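Local coordinates for uncharacterized protein (Streptococcus mutans, PDB 3L7Y), which probably acts as a magnesium-dependent phosphatase of the haloacid dehalogenase-like hydrolase superfamily, although its physiological substrate is not established, at residues A[57-62]-A[292-297]; A[185-190]-A[220-225]; A[91-96]-A[108-113]; A[36-41]-A[240-245]. All blocks are in the same frame, centred on the assembly; numbering follows the deposited sequence.

Interaction 1: residues A[57-62]-A[292-297]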
loop_
_atom_site.group_PDB
_atom_site.type_symbol
_atom_site.label_atom_id
_atom_site.label_comp_id
_atom_site.label_asym_id
_atom_site.label_seq_id
_atom_site.Cartn_x
_atom_site.Cartn_y
_atom_site.Cartn_z
ATOM N N HIS A 57 -19.427 -6.502 -2.379
ATOM C CA HIS A 57 -18.926 -7.849 -2.584
ATOM C C HIS A 57 -19.565 -8.534 -3.787
ATOM O O HIS A 57 -18.862 -9.069 -4.644
ATOM C CB HIS A 57 -19.139 -8.686 -1.324
ATOM C CG HIS A 57 -18.186 -8.357 -0.215
ATOM N ND1 HIS A 57 -18.363 -7.275 0.622
ATOM C CD2 HIS A 57 -17.048 -8.964 0.191
ATOM C CE1 HIS A 57 -17.374 -7.231 1.496
ATOM N NE2 HIS A 57 -16.560 -8.244 1.255
ATOM N N ASN A 58 -20.895 -8.516 -3.844
ATOM C CA ASN A 58 -21.618 -9.147 -4.940
ATOM C C ASN A 58 -21.213 -8.573 -6.295
ATOM O O ASN A 58 -20.885 -9.316 -7.221
ATOM C CB ASN A 58 -23.130 -9.014 -4.738
ATOM C CG ASN A 58 -23.640 -9.836 -3.565
ATOM O OD1 ASN A 58 -23.225 -10.979 -3.356
ATOM N ND2 ASN A 58 -24.555 -9.256 -2.798
ATOM N N ARG A 59 -21.235 -7.248 -6.407
ATOM C CA ARG A 59 -20.931 -6.604 -7.679
ATOM C C ARG A 59 -19.509 -6.963 -8.075
ATOM O O ARG A 59 -19.236 -7.239 -9.245
ATOM C CB ARG A 59 -21.127 -5.081 -7.603
ATOM C CG ARG A 59 -20.856 -4.344 -8.909
ATOM C CD ARG A 59 -21.136 -2.843 -8.801
ATOM N NE ARG A 59 -21.052 -2.190 -10.104
ATOM C CZ ARG A 59 -21.120 -0.876 -10.300
ATOM N NH1 ARG A 59 -21.275 -0.050 -9.270
ATOM N NH2 ARG A 59 -21.031 -0.389 -11.529
ATOM N N PHE A 60 -18.609 -6.979 -7.094
ATOM C CA PHE A 60 -17.217 -7.301 -7.369
ATOM C C PHE A 60 -17.026 -8.724 -7.881
ATOM O O PHE A 60 -16.320 -8.948 -8.859
ATOM C CB PHE A 60 -16.323 -7.116 -6.139
ATOM C CG PHE A 60 -14.926 -7.638 -6.355
ATOM C CD1 PHE A 60 -14.043 -6.959 -7.185
ATOM C CD2 PHE A 60 -14.514 -8.819 -5.776
ATOM C CE1 PHE A 60 -12.763 -7.449 -7.410
ATOM C CE2 PHE A 60 -13.237 -9.314 -5.991
ATOM C CZ PHE A 60 -12.361 -8.628 -6.814
ATOM N N GLN A 61 -17.622 -9.695 -7.199
ATOM C CA GLN A 61 -17.417 -11.078 -7.592
ATOM C C GLN A 61 -17.936 -11.334 -9.013
ATOM O O GLN A 61 -17.362 -12.124 -9.756
ATOM C CB GLN A 61 -18.029 -12.042 -6.562
ATOM C CG GLN A 61 -17.197 -12.123 -5.279
ATOM C CD GLN A 61 -17.773 -13.055 -4.234
ATOM O OE1 GLN A 61 -18.943 -12.943 -3.862
ATOM N NE2 GLN A 61 -16.942 -13.975 -3.736
ATOM N N ARG A 62 -19.014 -10.653 -9.392
ATOM C CA ARG A 62 -19.551 -10.786 -10.740
ATOM C C ARG A 62 -18.600 -10.131 -11.744
ATOM O O ARG A 62 -18.393 -10.632 -12.851
ATOM C CB ARG A 62 -20.950 -10.162 -10.821
ATOM C CG ARG A 62 -21.770 -10.618 -12.019
ATOM C CD ARG A 62 -21.599 -9.696 -13.217
ATOM N NE ARG A 62 -22.023 -8.330 -12.909
ATOM C CZ ARG A 62 -21.719 -7.045 -13.085
ATOM N NH1 ARG A 62 -22.041 -5.825 -12.672
ATOM N NH2 ARG A 62 -20.500 -6.656 -13.441
ATOM N N VAL A 292 -14.430 2.613 -8.282
ATOM C CA VAL A 292 -13.604 1.631 -8.973
ATOM C C VAL A 292 -14.432 0.649 -9.804
ATOM O O VAL A 292 -14.125 0.406 -10.964
ATOM C CB VAL A 292 -12.723 0.826 -7.978
ATOM C CG1 VAL A 292 -12.105 -0.359 -8.671
ATOM C CG2 VAL A 292 -11.633 1.714 -7.369
ATOM N N LEU A 293 -15.459 0.056 -9.200
ATOM C CA LEU A 293 -16.254 -0.954 -9.898
ATOM C C LEU A 293 -17.026 -0.286 -11.025
ATOM O O LEU A 293 -17.277 -0.882 -12.074
ATOM C CB LEU A 293 -17.213 -1.663 -8.942
ATOM C CG LEU A 293 -16.538 -2.378 -7.762
ATOM C CD1 LEU A 293 -17.579 -3.091 -6.939
ATOM C CD2 LEU A 293 -15.466 -3.370 -8.225
ATOM N N ASP A 294 -17.391 0.967 -10.801
ATOM C CA ASP A 294 -18.147 1.724 -11.799
ATOM C C ASP A 294 -17.337 1.835 -13.082
ATOM O O ASP A 294 -17.843 1.572 -14.179
ATOM C CB ASP A 294 -18.503 3.104 -11.259
ATOM C CG ASP A 294 -19.073 4.018 -12.322
ATOM O OD1 ASP A 294 -18.560 5.152 -12.452
ATOM O OD2 ASP A 294 -20.017 3.599 -13.033
ATOM N N VAL A 295 -16.080 2.230 -12.946
ATOM C CA VAL A 295 -15.186 2.368 -14.089
ATOM C C VAL A 295 -14.960 1.016 -14.745
ATOM O O VAL A 295 -14.954 0.915 -15.961
ATOM C CB VAL A 295 -13.833 2.984 -13.677
ATOM C CG1 VAL A 295 -12.809 2.867 -14.807
ATOM C CG2 VAL A 295 -14.026 4.434 -13.262
ATOM N N ILE A 296 -14.800 -0.029 -13.938
ATOM C CA ILE A 296 -14.566 -1.358 -14.484
ATOM C C ILE A 296 -15.773 -1.890 -15.255
ATOM O O ILE A 296 -15.603 -2.434 -16.341
ATOM C CB ILE A 296 -14.157 -2.391 -13.405
ATOM C CG1 ILE A 296 -12.884 -1.947 -12.677
ATOM C CG2 ILE A 296 -13.953 -3.755 -14.045
ATOM C CD1 ILE A 296 -12.561 -2.829 -11.434
ATOM N N ASP A 297 -16.981 -1.751 -14.692
ATOM C CA ASP A 297 -18.200 -2.121 -15.405
ATOM C C ASP A 297 -18.382 -1.304 -16.683
ATOM O O ASP A 297 -18.913 -1.801 -17.674
ATOM C CB ASP A 297 -19.441 -1.986 -14.515
ATOM C CG ASP A 297 -19.822 -3.290 -13.841
ATOM O OD1 ASP A 297 -19.368 -4.365 -14.302
ATOM O OD2 ASP A 297 -20.588 -3.247 -12.855
#

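Interaction 2: residues A[185-190]-A[220-225]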
loop_
_atom_site.group_PDB
_atom_site.type_symbol
_atom_site.label_atom_id
_atom_site.label_comp_id
_atom_site.label_asym_id
_atom_site.label_seq_id
_atom_site.Cartn_x
_atom_site.Cartn_y
_atom_site.Cartn_z
ATOM N N LEU A 185 8.500 -0.016 7.848
ATOM C CA LEU A 185 8.076 0.576 9.113
ATOM C C LEU A 185 6.984 1.597 8.867
ATOM O O LEU A 185 6.825 2.090 7.757
ATOM C CB LEU A 185 9.223 1.291 9.830
ATOM C CG LEU A 185 10.645 0.730 9.779
ATOM C CD1 LEU A 185 11.488 1.477 10.796
ATOM C CD2 LEU A 185 10.638 -0.754 10.056
ATOM N N THR A 186 6.260 1.957 9.915
ATOM C CA THR A 186 5.266 3.009 9.783
ATOM C C THR A 186 5.411 4.031 10.897
ATOM O O THR A 186 5.569 3.676 12.066
ATOM C CB THR A 186 3.830 2.440 9.752
ATOM O OG1 THR A 186 3.672 1.585 8.608
ATOM C CG2 THR A 186 2.813 3.575 9.675
ATOM N N LEU A 187 5.390 5.306 10.531
ATOM C CA LEU A 187 5.374 6.351 11.529
ATOM C C LEU A 187 3.985 6.957 11.595
ATOM O O LEU A 187 3.392 7.277 10.563
ATOM C CB LEU A 187 6.390 7.439 11.202
ATOM C CG LEU A 187 7.858 7.042 11.034
ATOM C CD1 LEU A 187 8.711 8.290 10.997
ATOM C CD2 LEU A 187 8.289 6.126 12.171
ATOM N N GLN A 188 3.466 7.120 12.805
ATOM C CA GLN A 188 2.253 7.907 12.971
ATOM C C GLN A 188 2.662 9.281 13.453
ATOM O O GLN A 188 3.338 9.420 14.484
ATOM C CB GLN A 188 1.271 7.258 13.950
ATOM C CG GLN A 188 -0.104 7.926 13.926
ATOM C CD GLN A 188 -0.887 7.667 15.191
ATOM O OE1 GLN A 188 -0.406 7.917 16.292
ATOM N NE2 GLN A 188 -2.103 7.165 15.041
ATOM N N VAL A 189 2.268 10.295 12.692
ATOM C CA VAL A 189 2.780 11.638 12.880
ATOM C C VAL A 189 1.659 12.618 12.608
ATOM O O VAL A 189 0.654 12.253 12.002
ATOM C CB VAL A 189 3.910 11.921 11.882
ATOM C CG1 VAL A 189 5.028 10.901 12.040
ATOM C CG2 VAL A 189 3.378 11.879 10.469
ATOM N N LYS A 190 1.824 13.851 13.072
ATOM C CA LYS A 190 0.907 14.918 12.700
ATOM C C LYS A 190 1.032 15.149 11.198
ATOM O O LYS A 190 2.142 15.286 10.680
ATOM C CB LYS A 190 1.239 16.199 13.469
ATOM C CG LYS A 190 0.560 16.301 14.822
ATOM C CD LYS A 190 1.010 17.538 15.589
ATOM N N ILE A 220 3.341 7.825 7.648
ATOM C CA ILE A 220 4.462 7.699 6.725
ATOM C C ILE A 220 4.950 6.258 6.757
ATOM O O ILE A 220 5.289 5.735 7.823
ATOM C CB ILE A 220 5.649 8.572 7.151
ATOM C CG1 ILE A 220 5.321 10.061 7.058
ATOM C CG2 ILE A 220 6.878 8.237 6.319
ATOM C CD1 ILE A 220 6.279 10.925 7.884
ATOM N N ASP A 221 4.989 5.616 5.599
ATOM C CA ASP A 221 5.598 4.302 5.501
ATOM C C ASP A 221 7.043 4.529 5.125
ATOM O O ASP A 221 7.335 5.299 4.209
ATOM C CB ASP A 221 4.908 3.456 4.428
ATOM C CG ASP A 221 3.593 2.895 4.899
ATOM O OD1 ASP A 221 3.310 3.009 6.115
ATOM O OD2 ASP A 221 2.844 2.343 4.065
ATOM N N ILE A 222 7.940 3.885 5.854
ATOM C CA ILE A 222 9.349 3.905 5.520
ATOM C C ILE A 222 9.641 2.616 4.785
ATOM O O ILE A 222 9.729 1.550 5.382
ATOM C CB ILE A 222 10.238 4.037 6.780
ATOM C CG1 ILE A 222 9.917 5.348 7.512
ATOM C CG2 ILE A 222 11.712 3.954 6.394
ATOM C CD1 ILE A 222 10.715 5.582 8.774
ATOM N N ILE A 223 9.754 2.714 3.471
ATOM C CA ILE A 223 9.946 1.543 2.649
ATOM C C ILE A 223 11.369 1.479 2.137
ATOM O O ILE A 223 12.096 2.465 2.195
ATOM C CB ILE A 223 9.008 1.577 1.417
ATOM C CG1 ILE A 223 9.050 2.962 0.760
ATOM C CG2 ILE A 223 7.587 1.205 1.829
ATOM C CD1 ILE A 223 8.645 2.978 -0.739
ATOM N N THR A 224 11.740 0.308 1.631
ATOM C CA THR A 224 12.973 0.139 0.884
ATOM C C THR A 224 12.904 1.051 -0.335
ATOM O O THR A 224 11.981 0.947 -1.166
ATOM C CB THR A 224 13.139 -1.322 0.440
ATOM O OG1 THR A 224 13.359 -2.149 1.596
ATOM C CG2 THR A 224 14.305 -1.476 -0.549
ATOM N N LYS A 225 13.872 1.951 -0.441
ATOM C CA LYS A 225 13.864 2.944 -1.512
ATOM C C LYS A 225 13.660 2.304 -2.882
ATOM O O LYS A 225 14.351 1.350 -3.249
ATOM C CB LYS A 225 15.151 3.774 -1.504
ATOM C CG LYS A 225 15.042 5.119 -2.244
ATOM C CD LYS A 225 16.415 5.597 -2.710
ATOM C CE LYS A 225 16.507 7.113 -2.809
ATOM N NZ LYS A 225 15.457 7.737 -3.642
#

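Interaction 3: residues A[91-96]-A[108-113]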
loop_
_atom_site.group_PDB
_atom_site.type_symbol
_atom_site.label_atom_id
_atom_site.label_comp_id
_atom_site.label_asym_id
_atom_site.label_seq_id
_atom_site.Cartn_x
_atom_site.Cartn_y
_atom_site.Cartn_z
ATOM N N ASP A 91 -13.179 -15.385 -0.233
ATOM C CA ASP A 91 -13.598 -16.468 -1.109
ATOM C C ASP A 91 -12.906 -16.473 -2.466
ATOM O O ASP A 91 -13.172 -17.350 -3.285
ATOM C CB ASP A 91 -15.119 -16.437 -1.326
ATOM C CG ASP A 91 -15.909 -16.559 -0.030
ATOM O OD1 ASP A 91 -15.431 -17.225 0.918
ATOM O OD2 ASP A 91 -17.017 -15.984 0.031
ATOM N N CYS A 92 -12.033 -15.507 -2.730
ATOM C CA CYS A 92 -11.397 -15.481 -4.037
ATOM C C CYS A 92 -9.962 -14.959 -4.021
ATOM O O CYS A 92 -9.361 -14.801 -5.079
ATOM C CB CYS A 92 -12.246 -14.671 -5.035
ATOM S SG CYS A 92 -12.237 -12.921 -4.664
ATOM N N HIS A 93 -9.409 -14.719 -2.832
ATOM C CA HIS A 93 -8.052 -14.167 -2.717
ATOM C C HIS A 93 -7.008 -14.992 -3.471
ATOM O O HIS A 93 -5.985 -14.459 -3.929
ATOM C CB HIS A 93 -7.635 -14.015 -1.247
ATOM C CG HIS A 93 -7.389 -15.318 -0.546
ATOM N ND1 HIS A 93 -6.167 -15.956 -0.567
ATOM C CD2 HIS A 93 -8.209 -16.102 0.193
ATOM C CE1 HIS A 93 -6.247 -17.079 0.125
ATOM N NE2 HIS A 93 -7.475 -17.190 0.597
ATOM N N GLU A 94 -7.264 -16.290 -3.598
ATOM C CA GLU A 94 -6.318 -17.191 -4.244
ATOM C C GLU A 94 -6.328 -17.002 -5.757
ATOM O O GLU A 94 -5.485 -17.552 -6.467
ATOM C CB GLU A 94 -6.585 -18.659 -3.863
ATOM C CG GLU A 94 -7.639 -19.354 -4.717
ATOM C CD GLU A 94 -9.061 -19.010 -4.305
ATOM O OE1 GLU A 94 -9.240 -18.402 -3.224
ATOM O OE2 GLU A 94 -9.998 -19.360 -5.062
ATOM N N GLN A 95 -7.274 -16.204 -6.248
ATOM C CA GLN A 95 -7.380 -15.929 -7.681
ATOM C C GLN A 95 -6.813 -14.558 -8.045
ATOM O O GLN A 95 -6.852 -14.145 -9.205
ATOM C CB GLN A 95 -8.839 -16.011 -8.119
ATOM C CG GLN A 95 -9.578 -17.212 -7.532
ATOM C CD GLN A 95 -11.081 -17.125 -7.728
ATOM O OE1 GLN A 95 -11.857 -17.668 -6.938
ATOM N NE2 GLN A 95 -11.499 -16.437 -8.778
ATOM N N LEU A 96 -6.294 -13.842 -7.057
ATOM C CA LEU A 96 -5.858 -12.472 -7.313
ATOM C C LEU A 96 -4.358 -12.322 -7.104
ATOM O O LEU A 96 -3.708 -13.218 -6.594
ATOM C CB LEU A 96 -6.618 -11.481 -6.424
ATOM C CG LEU A 96 -8.122 -11.658 -6.221
ATOM C CD1 LEU A 96 -8.580 -10.733 -5.118
ATOM C CD2 LEU A 96 -8.917 -11.401 -7.520
ATOM N N SER A 108 0.923 -13.884 -5.768
ATOM C CA SER A 108 -0.045 -14.143 -6.843
ATOM C C SER A 108 -0.461 -15.606 -6.811
ATOM O O SER A 108 0.356 -16.483 -6.555
ATOM C CB SER A 108 0.527 -13.781 -8.212
ATOM O OG SER A 108 -0.445 -13.983 -9.229
ATOM N N LYS A 109 -1.739 -15.866 -7.043
ATOM C CA LYS A 109 -2.247 -17.229 -6.984
ATOM C C LYS A 109 -1.890 -17.897 -5.646
ATOM O O LYS A 109 -1.579 -19.081 -5.589
ATOM C CB LYS A 109 -1.710 -18.041 -8.164
ATOM C CG LYS A 109 -2.032 -17.422 -9.533
ATOM C CD LYS A 109 -3.535 -17.249 -9.719
ATOM C CE LYS A 109 -3.867 -16.369 -10.917
ATOM N NZ LYS A 109 -3.469 -16.982 -12.216
ATOM N N ASN A 110 -1.924 -17.120 -4.576
ATOM C CA ASN A 110 -1.716 -17.665 -3.246
ATOM C C ASN A 110 -0.285 -18.136 -3.049
ATOM O O ASN A 110 -0.024 -18.927 -2.151
ATOM C CB ASN A 110 -2.695 -18.822 -2.984
ATOM C CG ASN A 110 -2.834 -19.155 -1.516
ATOM O OD1 ASN A 110 -2.981 -20.321 -1.148
ATOM N ND2 ASN A 110 -2.784 -18.139 -0.667
ATOM N N GLN A 111 0.633 -17.634 -3.879
ATOM C CA GLN A 111 2.054 -17.972 -3.780
ATOM C C GLN A 111 2.941 -16.735 -3.740
ATOM O O GLN A 111 2.656 -15.718 -4.397
ATOM C CB GLN A 111 2.481 -18.840 -4.969
ATOM C CG GLN A 111 1.691 -20.122 -5.154
ATOM C CD GLN A 111 2.006 -21.136 -4.082
ATOM O OE1 GLN A 111 3.103 -21.145 -3.531
ATOM N NE2 GLN A 111 1.044 -21.994 -3.776
ATOM N N SER A 112 4.045 -16.832 -3.003
ATOM C CA SER A 112 4.964 -15.704 -2.869
ATOM C C SER A 112 5.794 -15.462 -4.137
ATOM O O SER A 112 6.563 -16.325 -4.559
ATOM C CB SER A 112 5.894 -15.918 -1.672
ATOM O OG SER A 112 6.835 -14.866 -1.615
ATOM N N LEU A 113 5.643 -14.293 -4.750
ATOM C CA LEU A 113 6.436 -13.982 -5.932
ATOM C C LEU A 113 7.680 -13.209 -5.552
ATOM O O LEU A 113 8.785 -13.528 -5.980
ATOM C CB LEU A 113 5.643 -13.145 -6.925
ATOM C CG LEU A 113 4.564 -13.813 -7.759
ATOM C CD1 LEU A 113 4.226 -12.847 -8.902
ATOM C CD2 LEU A 113 5.035 -15.150 -8.285
HETATM O O HOH W 1 -3.156 -14.585 -4.044
HETATM O O HOH W 2 -3.761 -15.466 -1.358
#

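Interaction 4: residues A[36-41]-A[240-245]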
loop_
_atom_site.group_PDB
_atom_site.type_symbol
_atom_site.label_atom_id
_atom_site.label_comp_id
_atom_site.label_asym_id
_atom_site.label_seq_id
_atom_site.Cartn_x
_atom_site.Cartn_y
_atom_site.Cartn_z
ATOM N N SER A 36 -7.698 -1.132 -24.246
ATOM C CA SER A 36 -7.048 -2.441 -24.290
ATOM C C SER A 36 -6.408 -2.813 -22.948
ATOM O O SER A 36 -5.190 -2.934 -22.850
ATOM C CB SER A 36 -5.986 -2.466 -25.391
ATOM O OG SER A 36 -5.364 -3.736 -25.460
ATOM N N VAL A 37 -7.235 -3.012 -21.926
ATOM C CA VAL A 37 -6.745 -3.243 -20.567
ATOM C C VAL A 37 -6.501 -4.729 -20.296
ATOM O O VAL A 37 -7.392 -5.551 -20.520
ATOM C CB VAL A 37 -7.741 -2.678 -19.522
ATOM C CG1 VAL A 37 -7.288 -3.006 -18.106
ATOM C CG2 VAL A 37 -7.890 -1.173 -19.693
ATOM N N LYS A 38 -5.299 -5.062 -19.812
ATOM C CA LYS A 38 -4.933 -6.443 -19.479
ATOM C C LYS A 38 -4.639 -6.657 -17.989
ATOM O O LYS A 38 -4.703 -7.776 -17.482
ATOM C CB LYS A 38 -3.762 -6.904 -20.348
ATOM C CG LYS A 38 -4.139 -6.927 -21.831
ATOM C CD LYS A 38 -3.017 -7.389 -22.742
ATOM C CE LYS A 38 -3.408 -7.169 -24.209
ATOM N NZ LYS A 38 -2.484 -7.854 -25.155
ATOM N N VAL A 39 -4.305 -5.585 -17.288
ATOM C CA VAL A 39 -4.185 -5.656 -15.839
ATOM C C VAL A 39 -4.866 -4.457 -15.209
ATOM O O VAL A 39 -4.790 -3.337 -15.730
ATOM C CB VAL A 39 -2.716 -5.902 -15.348
ATOM C CG1 VAL A 39 -1.713 -5.750 -16.477
ATOM C CG2 VAL A 39 -2.374 -5.057 -14.119
ATOM N N ILE A 40 -5.604 -4.723 -14.136
ATOM C CA ILE A 40 -6.310 -3.697 -13.391
ATOM C C ILE A 40 -5.758 -3.726 -11.970
ATOM O O ILE A 40 -5.785 -4.764 -11.310
ATOM C CB ILE A 40 -7.814 -3.981 -13.338
ATOM C CG1 ILE A 40 -8.421 -4.012 -14.749
ATOM C CG2 ILE A 40 -8.538 -2.949 -12.452
ATOM C CD1 ILE A 40 -9.902 -4.313 -14.754
ATOM N N ALA A 41 -5.260 -2.591 -11.503
ATOM C CA ALA A 41 -4.619 -2.516 -10.196
ATOM C C ALA A 41 -5.317 -1.476 -9.366
ATOM O O ALA A 41 -5.553 -0.372 -9.828
ATOM C CB ALA A 41 -3.132 -2.154 -10.353
ATOM N N TRP A 240 4.364 -10.549 -16.961
ATOM C CA TRP A 240 3.257 -11.007 -17.799
ATOM C C TRP A 240 3.420 -10.547 -19.247
ATOM O O TRP A 240 2.532 -10.733 -20.073
ATOM C CB TRP A 240 1.911 -10.529 -17.250
ATOM C CG TRP A 240 1.616 -11.037 -15.883
ATOM C CD1 TRP A 240 1.930 -12.269 -15.381
ATOM C CD2 TRP A 240 0.923 -10.341 -14.839
ATOM N NE1 TRP A 240 1.481 -12.377 -14.087
ATOM C CE2 TRP A 240 0.855 -11.212 -13.733
ATOM C CE3 TRP A 240 0.344 -9.072 -14.737
ATOM C CZ2 TRP A 240 0.244 -10.851 -12.537
ATOM C CZ3 TRP A 240 -0.257 -8.714 -13.550
ATOM C CH2 TRP A 240 -0.301 -9.603 -12.460
ATOM N N ASN A 241 4.563 -9.947 -19.538
ATOM C CA ASN A 241 4.853 -9.443 -20.869
ATOM C C ASN A 241 3.796 -8.483 -21.398
ATOM O O ASN A 241 3.304 -8.647 -22.520
ATOM C CB ASN A 241 5.031 -10.594 -21.845
ATOM C CG ASN A 241 6.069 -10.296 -22.885
ATOM O OD1 ASN A 241 7.205 -9.973 -22.554
ATOM N ND2 ASN A 241 5.690 -10.392 -24.153
ATOM N N PHE A 242 3.436 -7.497 -20.580
ATOM C CA PHE A 242 2.579 -6.408 -21.027
ATOM C C PHE A 242 3.322 -5.098 -20.866
ATOM O O PHE A 242 4.439 -5.053 -20.320
ATOM C CB PHE A 242 1.280 -6.321 -20.218
ATOM C CG PHE A 242 0.460 -7.574 -20.235
ATOM C CD1 PHE A 242 0.156 -8.207 -21.424
ATOM C CD2 PHE A 242 -0.028 -8.108 -19.052
ATOM C CE1 PHE A 242 -0.604 -9.367 -21.430
ATOM C CE2 PHE A 242 -0.787 -9.266 -19.046
ATOM C CZ PHE A 242 -1.078 -9.899 -20.238
ATOM N N THR A 243 2.700 -4.022 -21.333
ATOM C CA THR A 243 3.252 -2.699 -21.097
ATOM C C THR A 243 2.264 -1.855 -20.317
ATOM O O THR A 243 1.116 -2.259 -20.088
ATOM C CB THR A 243 3.597 -1.959 -22.403
ATOM O OG1 THR A 243 2.396 -1.470 -23.015
ATOM C CG2 THR A 243 4.333 -2.868 -23.353
ATOM N N SER A 244 2.721 -0.671 -19.930
ATOM C CA SER A 244 1.911 0.258 -19.163
ATOM C C SER A 244 0.722 0.740 -19.981
ATOM O O SER A 244 -0.201 1.341 -19.441
ATOM C CB SER A 244 2.761 1.440 -18.712
ATOM O OG SER A 244 3.273 2.119 -19.840
ATOM N N ASP A 245 0.740 0.476 -21.287
ATOM C CA ASP A 245 -0.394 0.844 -22.129
ATOM C C ASP A 245 -1.615 -0.024 -21.844
ATOM O O ASP A 245 -2.744 0.354 -22.176
ATOM C CB ASP A 245 -0.028 0.782 -23.613
ATOM C CG ASP A 245 0.890 1.916 -24.038
ATOM O OD1 ASP A 245 0.974 2.942 -23.322
ATOM O OD2 ASP A 245 1.534 1.773 -25.096
#

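Interaction 1: residues A[57-62]-A[292-297]
Two arginines of helix 57-69, Arg59 and Arg62, close on the carboxylate of Asp297 in a salt-bridge network. Arg59 comes side-on, with NE and NH2 directed at the one oxygen: NE lies 3.0 Å and NH2 3.2 Å from OD2 of Asp297, on its anti side. Arg62 meets Asp297 end-on: its NH2 lies 2.7 Å from OD1 of Asp297, on the syn side, and its NH1 3.0 Å from OD2. The Arg62 group is modelled with distorted geometry, so the details of its grip are uncertain. The nearby positive charge should keep the aspartate ionised. Arginine suits both places because its flat guanidinium offers N-H groups along more than one edge. The Arg59 chain, extended from CG to NE, reaches across to the second helix.

Helices 57-69 and 291-301 lie on one face of the central sheet of the Rossmann-like core; the axes of segments 57-62 and 292-297 come within 10.7 Å at 33°.

The apolar contacts lie deeper. Leu293 sends CD1 along the aliphatic part of Arg59, 4.0 Å from its CD, and CD2 to the edge of the Phe60 ring, 4.0 Å from CD1 of that ring. Phe48 and Phe74 meet the same phenylalanine edge-to-face.

Interaction 2: residues A[185-190]-A[220-225]
Leu187 overlaps the end of Ile222, its CG 3.9 Å from the isoleucine CD1, on the apolar face of two neighbouring antiparallel strands, 182-188 and 219-224. They belong to the six-stranded sheet of the domain that, as in Cof-type relatives, probably caps the active site. Leu185 pairs with Ile222, and Leu187 with Ile220, as hydrogen-bonded pairs: Leu187 N donates to Ile220 O at 2.7 Å, and Ile222 N to Leu185 O at 2.8 Å. Leucine and the beta-branched isoleucine and valine suit this face because helices 120-133 and 194-202 bury it. Val189, just past the strand end, extends the apolar patch by bringing CG2 to 4.0 Å from CD1 of Ile220.

Thr186 and Asp221, a non-hydrogen-bonded pair, project from the other face, the side chain of Asp221 about 9 Å from the bound magnesium ion. The two side chains run alongside each other in the same direction. Asn102 donates from ND2 to Asp221 OD2, so both oxygens of this buried carboxylate are engaged and its rotation is restrained. Thr186 has OG1 beside its backbone N (chi1 -62°), and from there the hydroxyl donates to Asp221 OD1 at 2.9 Å, arriving from above the carboxylate plane.

Interaction 3: residues A[91-96]-A[108-113]
The backbone of 108-113 turns back on itself through a type I' turn from Ser108 to Gln111, and this turn rests against the short 3-10 segment 93-95. It is the tip of the beta hairpin that joins strands 105-108 and 111-115 at one edge of the core sheet. Its corners, Lys109 and Asn110, both have positive phi; asparagine tolerates that conformation well, and the lysine sits at an exposed bend, its aliphatic chain folding along the carbonyl of Glu94.

Direct polar contact is sparse. Lys109 N makes a weak bond of 3.3 Å to Leu96 O, and its CA points a C-H at Glu94 O, also 3.3 Å away. A water strengthens the join: it donates to the carbonyl oxygens of both His93 and Leu96 and accepts from Asn110 N at 2.9 Å, so each of these three backbone groups has a partner.

Among the side chains, CB of Glu94 packs on CB of Asn110 at 4.0 Å. The Asn110 amide approaches the edge of the His93 imidazole with the two planes 74° apart, ND2 lying 3.7 Å from CE1. The histidine CG sits between its backbone N and carbonyl carbon (chi1 70°), which carries the ring toward the turn. A second water lies in the ring plane at that edge, 2.6 Å from His93 ND1, and accepts a hydrogen bond from Asn110 ND2 at 2.9 Å.

Interaction 4: residues A[36-41]-A[240-245]
The start of the central strand 39-42 of the core sheet is covered here by the loop that leads from helix 229-239 into the adjacent parallel strand 247-251. Lys38 lies over Phe242. CB of Lys38 stands over the middle of the phenylalanine ring, 3.9 Å from its centroid and only 6° off the normal, a clear CH-pi contact. The lysine chain is extended beyond CG and continues across that face, with CD 3.4 Å from CE1 of Phe242. A long aliphatic chain suits this place, since its methylenes can cover a ring at the surface while the ammonium group lies farther along. On the opposite face, Trp240 O sits 3.5 Å above the ring plane, so the phenylalanine is enclosed from both sides.

Within the Rossmann-like fold this loop completes the return from helix to sheet, and Val39, the first residue of the strand, packs under it. Val39 CG1 lies 3.9 Å from Phe242 CD2, and Val39 CB 4.1 Å from Trp240 CZ3; Leu233 and Leu237 of helix 229-239 also touch this valine. Arg73 makes a cation-pi contact with the indole.

Farther on, Thr243 OG1 accepts from Asp245 N at 3.1 Å, an ST turn just before strand 247-251.

Overall arrangement
Interactions 1, 3 and 4 belong to the core domain and its eight-stranded sheet, their centres 18 to 19 Å apart. Interaction 2 joins two strands of the separate six-stranded sheet, with its centre 26 to 31 Å from the others. Interaction 1 touches interaction 3 where Phe60 meets Cys92, and interaction 4 where Ile296 meets Ile40. Helices 57-69 and 291-301 pack on one sheet face and helix 229-239 on the other. Along the chain, interactions 1 and 4 cross, and both enclose interaction 3 and then interaction 2. The probable cap is thus an insertion within a core closed by distant segments, and the magnesium site of Asp43, Asp45 and Asp252 lies toward the cap.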